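Local coordinates for protein CG8862 (Drosophila melanogaster, PDB 3ISM) that probably cleaves DNA and RNA as the magnesium-dependent endonuclease G of the fruit fly, here captured in complex with its protein inhibitor EndoGI, at residues Tyr39-Asp44 / His51-His56; Ser71-Lys76 / Lys113-Thr118; Arg99-Ala104 / Leu121-Pro126. One frame throughout, in Å; residues are numbered along the deposited sequence.

Contact 1 (Tyr39-Asp44 / His51-His56); sequences YVLSYD and HWVFEH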
loop_
_atom_site.group_PDB
_atom_site.type_symbol
_atom_site.label_atom_id
_atom_site.label_comp_id
_atom_site.label_asym_id
_atom_site.label_seq_id
_atom_site.Cartn_x
_atom_site.Cartn_y
_atom_site.Cartn_z
ATOM N N TYR B 39 -13.768 0.375 20.691
ATOM C CA TYR B 39 -12.656 -0.101 19.861
ATOM C C TYR B 39 -11.825 1.062 19.335
ATOM O O TYR B 39 -12.239 2.220 19.432
ATOM C CB TYR B 39 -13.121 -1.029 18.726
ATOM C CG TYR B 39 -13.904 -0.400 17.581
ATOM C CD1 TYR B 39 -13.308 -0.201 16.342
ATOM C CD2 TYR B 39 -15.248 -0.065 17.719
ATOM C CE1 TYR B 39 -14.018 0.337 15.283
ATOM C CE2 TYR B 39 -15.968 0.470 16.659
ATOM C CZ TYR B 39 -15.349 0.667 15.449
ATOM O OH TYR B 39 -16.046 1.205 14.380
ATOM N N VAL B 40 -10.642 0.744 18.824
ATOM C CA VAL B 40 -9.740 1.744 18.258
ATOM C C VAL B 40 -9.489 1.397 16.788
ATOM O O VAL B 40 -9.385 0.225 16.435
ATOM C CB VAL B 40 -8.409 1.849 19.064
ATOM C CG1 VAL B 40 -7.489 2.910 18.476
ATOM C CG2 VAL B 40 -8.695 2.179 20.531
ATOM N N LEU B 41 -9.421 2.415 15.938
ATOM C CA LEU B 41 -9.309 2.213 14.499
ATOM C C LEU B 41 -8.217 3.078 13.885
ATOM O O LEU B 41 -8.190 4.279 14.111
ATOM C CB LEU B 41 -10.653 2.527 13.838
ATOM C CG LEU B 41 -10.767 2.408 12.310
ATOM C CD1 LEU B 41 -11.997 1.576 11.985
ATOM C CD2 LEU B 41 -10.885 3.755 11.658
ATOM N N SER B 42 -7.335 2.467 13.094
ATOM C CA SER B 42 -6.409 3.209 12.253
ATOM C C SER B 42 -6.929 3.085 10.828
ATOM O O SER B 42 -7.128 1.974 10.341
ATOM C CB SER B 42 -5.001 2.649 12.378
ATOM O OG SER B 42 -4.125 3.110 11.355
ATOM N N TYR B 43 -7.206 4.227 10.188
ATOM C CA TYR B 43 -7.864 4.231 8.879
ATOM C C TYR B 43 -6.855 4.437 7.752
ATOM O O TYR B 43 -6.006 5.345 7.819
ATOM C CB TYR B 43 -8.929 5.329 8.800
ATOM C CG TYR B 43 -9.820 5.221 7.581
ATOM C CD1 TYR B 43 -10.673 4.119 7.410
ATOM C CD2 TYR B 43 -9.803 6.203 6.587
ATOM C CE1 TYR B 43 -11.501 4.016 6.280
ATOM C CE2 TYR B 43 -10.622 6.111 5.453
ATOM C CZ TYR B 43 -11.473 5.012 5.316
ATOM O OH TYR B 43 -12.305 4.914 4.222
ATOM N N ASP B 44 -6.957 3.602 6.728
ATOM C CA ASP B 44 -6.087 3.709 5.555
ATOM C C ASP B 44 -6.832 4.526 4.494
ATOM O O ASP B 44 -7.685 3.991 3.785
ATOM C CB ASP B 44 -5.741 2.304 5.047
ATOM C CG ASP B 44 -4.758 2.308 3.885
ATOM O OD1 ASP B 44 -4.462 3.395 3.352
ATOM O OD2 ASP B 44 -4.265 1.213 3.518
ATOM N N HIS B 51 -6.322 0.304 8.326
ATOM C CA HIS B 51 -5.046 -0.403 8.468
ATOM C C HIS B 51 -5.248 -1.522 9.499
ATOM O O HIS B 51 -4.806 -2.628 9.292
ATOM C CB HIS B 51 -3.945 0.508 8.994
ATOM C CG HIS B 51 -3.466 1.539 8.014
ATOM N ND1 HIS B 51 -2.780 1.214 6.864
ATOM C CD2 HIS B 51 -3.517 2.897 8.052
ATOM C CE1 HIS B 51 -2.438 2.324 6.226
ATOM N NE2 HIS B 51 -2.883 3.360 6.923
ATOM N N TRP B 52 -5.879 -1.191 10.625
ATOM C CA TRP B 52 -6.098 -2.135 11.726
ATOM C C TRP B 52 -7.207 -1.628 12.641
ATOM O O TRP B 52 -7.545 -0.425 12.637
ATOM C CB TRP B 52 -4.810 -2.384 12.554
ATOM C CG TRP B 52 -4.103 -1.146 13.085
ATOM C CD1 TRP B 52 -3.047 -0.504 12.512
ATOM C CD2 TRP B 52 -4.379 -0.437 14.307
ATOM N NE1 TRP B 52 -2.662 0.576 13.276
ATOM C CE2 TRP B 52 -3.462 0.638 14.386
ATOM C CE3 TRP B 52 -5.318 -0.591 15.326
ATOM C CZ2 TRP B 52 -3.463 1.552 15.446
ATOM C CZ3 TRP B 52 -5.315 0.329 16.392
ATOM C CH2 TRP B 52 -4.404 1.385 16.428
ATOM N N VAL B 53 -7.806 -2.550 13.396
ATOM C CA VAL B 53 -8.608 -2.156 14.542
ATOM C C VAL B 53 -8.067 -2.903 15.774
ATOM O O VAL B 53 -7.394 -3.939 15.635
ATOM C CB VAL B 53 -10.115 -2.461 14.359
ATOM C CG1 VAL B 53 -10.695 -1.719 13.179
ATOM C CG2 VAL B 53 -10.350 -3.968 14.221
ATOM N N PHE B 54 -8.366 -2.375 16.962
ATOM C CA PHE B 54 -7.913 -2.982 18.191
ATOM C C PHE B 54 -9.072 -3.103 19.183
ATOM O O PHE B 54 -9.898 -2.194 19.318
ATOM C CB PHE B 54 -6.740 -2.203 18.813
ATOM C CG PHE B 54 -5.658 -3.094 19.342
ATOM C CD1 PHE B 54 -4.492 -3.295 18.608
ATOM C CD2 PHE B 54 -5.838 -3.794 20.534
ATOM C CE1 PHE B 54 -3.499 -4.165 19.080
ATOM C CE2 PHE B 54 -4.858 -4.666 21.004
ATOM C CZ PHE B 54 -3.688 -4.860 20.269
ATOM N N GLU B 55 -9.132 -4.238 19.863
ATOM C CA GLU B 55 -10.245 -4.539 20.773
ATOM C C GLU B 55 -9.701 -5.175 22.036
ATOM O O GLU B 55 -8.705 -5.890 22.000
ATOM C CB GLU B 55 -11.246 -5.493 20.118
ATOM C CG GLU B 55 -11.965 -4.955 18.849
ATOM C CD GLU B 55 -12.720 -6.066 18.094
ATOM O OE1 GLU B 55 -12.070 -7.037 17.648
ATOM O OE2 GLU B 55 -13.958 -5.974 17.944
ATOM N N HIS B 56 -10.359 -4.892 23.155
ATOM C CA HIS B 56 -10.077 -5.562 24.400
ATOM C C HIS B 56 -11.391 -6.174 24.866
ATOM O O HIS B 56 -12.310 -5.457 25.245
ATOM C CB HIS B 56 -9.498 -4.588 25.442
ATOM C CG HIS B 56 -9.672 -5.047 26.862
ATOM N ND1 HIS B 56 -10.210 -4.242 27.841
ATOM C CD2 HIS B 56 -9.406 -6.235 27.459
ATOM C CE1 HIS B 56 -10.264 -4.911 28.983
ATOM N NE2 HIS B 56 -9.787 -6.126 28.776
HETATM O O HOH W 1 -1.460 2.625 11.621
#
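Val40-Asp44 and Trp52-His56 run antiparallel at 174°, with Val40 and Phe54 bonded to each other in both directions and Ser42 N bonded to Trp52 O. They form a beta hairpin with a classic bulge: His51 and Trp52 both face Ser42, whose carbonyl accepts a bond from His51 N (2.7 Å to Ser42 O) and a weak one from Trp52 N (3.4 Å to the same oxygen). The hairpin lies inside the main mixed sheet, flanked by strand 33-35 beyond Val40-Asp44 and by strand 153-161 beyond Trp52-His56. On one face, Trp52 CG sits between its backbone N and carbonyl carbon (chi1 53°), and the indole leans back across the neighbouring strand. Ser42 CB rests on one face of that indole, making a CH-pi contact with the five-membered ring; its distance to Trp52 CE2 is 3.2 Å. Further along, Val40 lies alongside the six-membered ring, its CG1 4.0 Å from Trp52 CZ3, and helix 16-22 covers Val40 and Phe54. On the opposite face Leu41 CD1 meets Val53 CG1 at 3.7 Å. At the bulge, Asp44 crosses His51 at about a right angle; its carboxylate plane is stacked 12° from the imidazole plane, and its CB sits over the ring centre. The polar ends of this pair look elsewhere: His51 NE2 bonds to Asp31 OD2 and Asp44 OD2 to Asn47, so the ring is fixed by a bond as well as by the stack. Ser42 OG also bonds to Asp31 O. One water ties the two strands at the indole edge, donating to Ser42 OG at 2.7 Å and accepting from Trp52 NE1 at 2.9 Å.

Contact 2 (Ser71-Lys76 / Lys113-Thr118); sequences SKCDFK and KHCDET
Lys76 reaches across to the 113-118 segment and donates from NZ to the backbone carbonyl of Asp116, 3.0 Å from Asp116 O, fastening the loop 71-76 to the end region of helix 112-116. The ammonium approaches from above the carbonyl plane, 36° out of it. Lys76 CG sits between the backbone N and the carbonyl carbon (chi1 58°), and further bends at chi2 and chi4 fold the chain round to deliver NZ to that oxygen. The second point of touch is Cys73, whose side chain is directed at the helix. Its SG lies 4.1 Å from Cys115 SG, a packing distance, so the two cysteines are not joined by a disulfide in this model. The Asp116 carboxylate stands beside Cys73 too, but it was modelled in two conformers; in one of them OD1 is bonded by Gln112 NE2 of the preceding turn. Further out, Phe119 packs against Cys73 and is bonded to the backbone of Lys76. On the helix side, Cys115 O accepts from both Thr118 N and Thr118 OG1, the hydroxyl at 2.7 Å from that oxygen. The same loop meets the inhibitor, Phe75 packing edge-to-face with Tyr331 of the CG4930 chain. The Lys76 charge is also met by the ring of Tyr120 in a cation-pi contact; the ammonium is therefore held here by a peptide dipole and an aromatic ring.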
loop_
_atom_site.group_PDB
_atom_site.type_symbol
_atom_site.label_atom_id
_atom_site.label_comp_id
_atom_site.label_asym_id
_atom_site.label_seq_id
_atom_site.Cartn_x
_atom_site.Cartn_y
_atom_site.Cartn_z
ATOM N N SER B 71 -30.411 -5.353 15.057
ATOM C CA SER B 71 -31.328 -5.066 13.953
ATOM C C SER B 71 -31.576 -3.565 13.791
ATOM O O SER B 71 -32.083 -3.119 12.753
ATOM C CB SER B 71 -32.658 -5.816 14.138
ATOM O OG SER B 71 -33.532 -5.146 15.043
ATOM N N LYS B 72 -31.218 -2.787 14.812
ATOM C CA LYS B 72 -31.345 -1.328 14.736
ATOM C C LYS B 72 -30.138 -0.689 14.058
ATOM O O LYS B 72 -30.107 0.527 13.873
ATOM C CB LYS B 72 -31.574 -0.711 16.127
ATOM C CG LYS B 72 -32.770 -1.306 16.905
ATOM C CD LYS B 72 -33.561 -0.220 17.621
ATOM C CE LYS B 72 -34.575 -0.791 18.606
ATOM N NZ LYS B 72 -34.090 -0.766 20.019
ATOM N N CYS B 73 -29.158 -1.514 13.674
ATOM C CA CYS B 73 -27.890 -1.036 13.111
ATOM C C CYS B 73 -27.798 -1.138 11.596
ATOM O O CYS B 73 -28.052 -2.200 11.022
ATOM C CB CYS B 73 -26.734 -1.838 13.682
ATOM S SG CYS B 73 -26.704 -1.953 15.443
ATOM N N ASP B 74 -27.375 -0.044 10.966
ATOM C CA ASP B 74 -27.217 0.003 9.515
ATOM C C ASP B 74 -25.827 0.494 9.119
ATOM O O ASP B 74 -25.194 1.265 9.849
ATOM C CB ASP B 74 -28.277 0.902 8.878
ATOM C CG ASP B 74 -29.689 0.476 9.227
ATOM O OD1 ASP B 74 -30.077 -0.666 8.874
ATOM O OD2 ASP B 74 -30.410 1.291 9.852
ATOM N N PHE B 75 -25.375 0.046 7.953
ATOM C CA PHE B 75 -24.089 0.435 7.405
ATOM C C PHE B 75 -24.176 1.890 6.942
ATOM O O PHE B 75 -25.069 2.254 6.176
ATOM C CB PHE B 75 -23.717 -0.484 6.242
ATOM C CG PHE B 75 -23.545 -1.937 6.634
ATOM C CD1 PHE B 75 -22.346 -2.391 7.152
ATOM C CD2 PHE B 75 -24.576 -2.844 6.463
ATOM C CE1 PHE B 75 -22.175 -3.720 7.500
ATOM C CE2 PHE B 75 -24.416 -4.175 6.811
ATOM C CZ PHE B 75 -23.212 -4.615 7.331
ATOM N N LYS B 76 -23.267 2.723 7.432
ATOM C CA LYS B 76 -23.345 4.164 7.187
ATOM C C LYS B 76 -21.978 4.778 6.980
ATOM O O LYS B 76 -20.991 4.308 7.568
ATOM C CB LYS B 76 -24.072 4.862 8.339
ATOM C CG LYS B 76 -23.460 4.662 9.721
ATOM C CD LYS B 76 -24.561 4.545 10.797
ATOM C CE LYS B 76 -23.995 4.188 12.194
ATOM N NZ LYS B 76 -22.775 3.325 12.140
ATOM N N LYS B 113 -24.986 1.657 21.486
ATOM C CA LYS B 113 -24.090 2.553 20.742
ATOM C C LYS B 113 -22.707 1.953 20.449
ATOM O O LYS B 113 -22.102 2.241 19.407
ATOM C CB LYS B 113 -23.979 3.908 21.457
ATOM C CG LYS B 113 -22.986 4.862 20.822
ATOM C CD LYS B 113 -23.507 6.283 20.710
ATOM C CE LYS B 113 -22.729 7.025 19.604
ATOM N NZ LYS B 113 -23.099 8.481 19.525
ATOM N N HIS B 114 -22.224 1.103 21.353
ATOM C CA HIS B 114 -20.950 0.400 21.164
ATOM C C HIS B 114 -21.012 -0.459 19.908
ATOM O O HIS B 114 -20.058 -0.514 19.135
ATOM C CB HIS B 114 -20.640 -0.489 22.377
ATOM C CG HIS B 114 -20.239 0.269 23.604
ATOM N ND1 HIS B 114 -19.771 -0.355 24.739
ATOM C CD2 HIS B 114 -20.227 1.595 23.875
ATOM C CE1 HIS B 114 -19.502 0.550 25.661
ATOM N NE2 HIS B 114 -19.761 1.742 25.157
ATOM N N CYS B 115 -22.154 -1.128 19.743
ATOM C CA CYS B 115 -22.456 -1.984 18.606
ATOM C C CYS B 115 -22.719 -1.142 17.352
ATOM O O CYS B 115 -22.173 -1.433 16.280
ATOM C CB CYS B 115 -23.681 -2.852 18.939
ATOM S SG CYS B 115 -24.068 -4.116 17.703
ATOM N N ASP B 116 -23.547 -0.101 17.502
ATOM C CA ASP B 116 -23.846 0.854 16.419
ATOM C C ASP B 116 -22.581 1.353 15.742
ATOM O O ASP B 116 -22.501 1.428 14.510
ATOM C CB ASP B 116 -24.616 2.070 16.952
ATOM C CG ASP B 116 -26.090 1.790 17.172
ATOM O OD1 ASP B 116 -26.623 0.865 16.532
ATOM O OD2 ASP B 116 -26.723 2.509 17.978
ATOM N N GLU B 117 -21.595 1.712 16.557
ATOM C CA GLU B 117 -20.344 2.260 16.050
ATOM C C GLU B 117 -19.509 1.285 15.192
ATOM O O GLU B 117 -18.634 1.720 14.439
ATOM C CB GLU B 117 -19.503 2.824 17.204
ATOM C CG GLU B 117 -20.038 4.118 17.850
ATOM C CD GLU B 117 -19.427 4.362 19.234
ATOM O OE1 GLU B 117 -18.438 3.677 19.578
ATOM O OE2 GLU B 117 -19.938 5.216 19.994
ATOM N N THR B 118 -19.754 -0.021 15.294
ATOM C CA THR B 118 -19.052 -0.970 14.415
ATOM C C THR B 118 -19.626 -0.952 12.996
ATOM O O THR B 118 -19.037 -1.516 12.075
ATOM C CB THR B 118 -19.080 -2.423 14.956
ATOM O OG1 THR B 118 -20.423 -2.937 14.911
ATOM C CG2 THR B 118 -18.572 -2.471 16.396
#

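Contact 3 (Arg99-Ala104 / Leu121-Pro126); sequences RGHMAA and LSNMAP
His101 and Met124 lie side by side on one face of a two-stranded antiparallel sheet, consistent with the paired strands of the His-Me finger (beta-beta-alpha) nucleases. Met124 bends at chi2 (-66°), which carries its CE over the centre of one face of the imidazole, 3.6 Å from His101 CD2. His101, the predicted proton acceptor, about 4 Å by its side chain from the bound magnesium, thus carries a CH-pi methyl over one face, with SD behind it in a Met-aromatic contact, and Phe119 meets it edge-to-face. Just before strand 124-127, Asn123 turns its amide plane 73° from the imidazole and grips the backbone of Ala103 twice: OD1 accepts from Ala103 N on a lone pair at 3.0 Å, and ND2 donates to Ala103 O at 2.9 Å. A leucine in place of Asn123 would probably leave both Ala103 backbone groups without these mates and the turn after the histidine free to shift. At the far end, Arg99 lays CD across Leu121 CD2; its guanidinium bonds to Asn89 and forms a salt bridge with Asp330 of the CG4930 chain. Gly100 and Ala125 exchange two backbone bonds, while Met102 N bonds to Asn123 O at 2.9 Å.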
loop_
_atom_site.group_PDB
_atom_site.type_symbol
_atom_site.label_atom_id
_atom_site.label_comp_id
_atom_site.label_asym_id
_atom_site.label_seq_id
_atom_site.Cartn_x
_atom_site.Cartn_y
_atom_site.Cartn_z
ATOM N N ARG B 99 -19.829 -5.963 2.997
ATOM C CA ARG B 99 -19.221 -4.988 3.902
ATOM C C ARG B 99 -18.812 -5.745 5.159
ATOM O O ARG B 99 -19.662 -6.077 6.020
ATOM C CB ARG B 99 -20.211 -3.872 4.256
ATOM C CG ARG B 99 -20.669 -3.061 3.060
ATOM C CD ARG B 99 -21.973 -2.344 3.314
ATOM N NE ARG B 99 -23.104 -3.260 3.260
ATOM C CZ ARG B 99 -24.377 -2.894 3.110
ATOM N NH1 ARG B 99 -24.706 -1.613 2.981
ATOM N NH2 ARG B 99 -25.326 -3.821 3.080
ATOM N N GLY B 100 -17.523 -6.050 5.264
ATOM C CA GLY B 100 -17.050 -6.948 6.334
ATOM C C GLY B 100 -16.460 -6.201 7.514
ATOM O O GLY B 100 -15.458 -5.470 7.359
ATOM N N HIS B 101 -17.086 -6.368 8.688
ATOM C CA HIS B 101 -16.599 -5.749 9.919
ATOM C C HIS B 101 -15.156 -6.179 10.193
ATOM O O HIS B 101 -14.849 -7.384 10.163
ATOM C CB HIS B 101 -17.404 -6.222 11.124
ATOM C CG HIS B 101 -18.773 -5.639 11.239
ATOM N ND1 HIS B 101 -19.861 -6.135 10.548
ATOM C CD2 HIS B 101 -19.249 -4.651 12.035
ATOM C CE1 HIS B 101 -20.939 -5.446 10.883
ATOM N NE2 HIS B 101 -20.595 -4.544 11.787
ATOM N N MET B 102 -14.291 -5.213 10.497
ATOM C CA MET B 102 -13.020 -5.535 11.144
ATOM C C MET B 102 -13.227 -5.756 12.654
ATOM O O MET B 102 -12.915 -6.821 13.169
ATOM C CB MET B 102 -11.941 -4.479 10.835
ATOM C CG MET B 102 -11.578 -4.340 9.351
ATOM S SD MET B 102 -10.835 -5.810 8.574
ATOM C CE MET B 102 -12.314 -6.627 7.909
ATOM N N ALA B 103 -13.747 -4.755 13.359
ATOM C CA ALA B 103 -14.216 -4.934 14.725
ATOM C C ALA B 103 -15.655 -5.438 14.629
ATOM O O ALA B 103 -16.553 -4.677 14.235
ATOM C CB ALA B 103 -14.179 -3.607 15.495
ATOM N N ALA B 104 -15.864 -6.714 14.962
ATOM C CA ALA B 104 -17.175 -7.368 14.820
ATOM C C ALA B 104 -18.218 -6.804 15.778
ATOM O O ALA B 104 -17.913 -6.447 16.921
ATOM C CB ALA B 104 -17.051 -8.886 15.013
ATOM N N LEU B 121 -18.840 2.574 7.862
ATOM C CA LEU B 121 -18.115 2.021 6.726
ATOM C C LEU B 121 -16.589 2.132 6.835
ATOM O O LEU B 121 -15.874 1.443 6.115
ATOM C CB LEU B 121 -18.589 2.653 5.415
ATOM C CG LEU B 121 -20.026 2.258 5.067
ATOM C CD1 LEU B 121 -20.569 3.157 3.970
ATOM C CD2 LEU B 121 -20.092 0.777 4.664
ATOM N N SER B 122 -16.097 2.996 7.722
ATOM C CA SER B 122 -14.661 3.048 7.980
ATOM C C SER B 122 -14.147 1.825 8.737
ATOM O O SER B 122 -12.941 1.597 8.778
ATOM C CB SER B 122 -14.274 4.327 8.712
ATOM O OG SER B 122 -15.013 4.468 9.895
ATOM N N ASN B 123 -15.066 1.050 9.325
ATOM C CA ASN B 123 -14.722 -0.198 10.013
ATOM C C ASN B 123 -14.854 -1.396 9.060
ATOM O O ASN B 123 -14.658 -2.539 9.459
ATOM C CB ASN B 123 -15.569 -0.374 11.293
ATOM C CG ASN B 123 -15.224 -1.668 12.087
ATOM O OD1 ASN B 123 -14.054 -1.977 12.343
ATOM N ND2 ASN B 123 -16.263 -2.416 12.478
ATOM N N MET B 124 -15.159 -1.119 7.789
ATOM C CA MET B 124 -15.447 -2.176 6.815
ATOM C C MET B 124 -14.345 -2.380 5.803
ATOM O O MET B 124 -13.644 -1.435 5.429
ATOM C CB MET B 124 -16.746 -1.881 6.048
ATOM C CG MET B 124 -17.953 -1.669 6.926
ATOM S SD MET B 124 -18.389 -3.172 7.796
ATOM C CE MET B 124 -19.156 -2.462 9.230
ATOM N N ALA B 125 -14.210 -3.624 5.348
ATOM C CA ALA B 125 -13.423 -3.948 4.159
ATOM C C ALA B 125 -14.175 -4.978 3.332
ATOM O O ALA B 125 -14.942 -5.784 3.885
ATOM C CB ALA B 125 -12.015 -4.462 4.516
ATOM N N PRO B 126 -14.000 -4.927 1.999
ATOM C CA PRO B 126 -14.654 -5.903 1.134
ATOM C C PRO B 126 -14.193 -7.308 1.463
ATOM O O PRO B 126 -12.999 -7.609 1.422
ATOM C CB PRO B 126 -14.218 -5.483 -0.285
ATOM C CG PRO B 126 -13.921 -4.030 -0.147
ATOM C CD PRO B 126 -13.275 -3.914 1.221
#

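Contact 1 comes first from the N terminus and closes the short hairpin loop within the main sheet before either of the others opens. Contacts 2 and 3 then cross: 71-76 is followed by 99-104, then 113-118, then 121-126, so the chain interlaces the loop 71-76 and helix 112-116 with the two-stranded sheet of the active site. Tyr39 OH reaches Glu117 O, linking contact 1 to contact 2, and Leu41, Val53 and Glu55 pack on Ser122, Asn123 and Ala103, setting the main sheet against contact 3. Lys76 O with Leu121 N, and Thr118 O with Asn123 ND2, tie contacts 2 and 3 together beside His101.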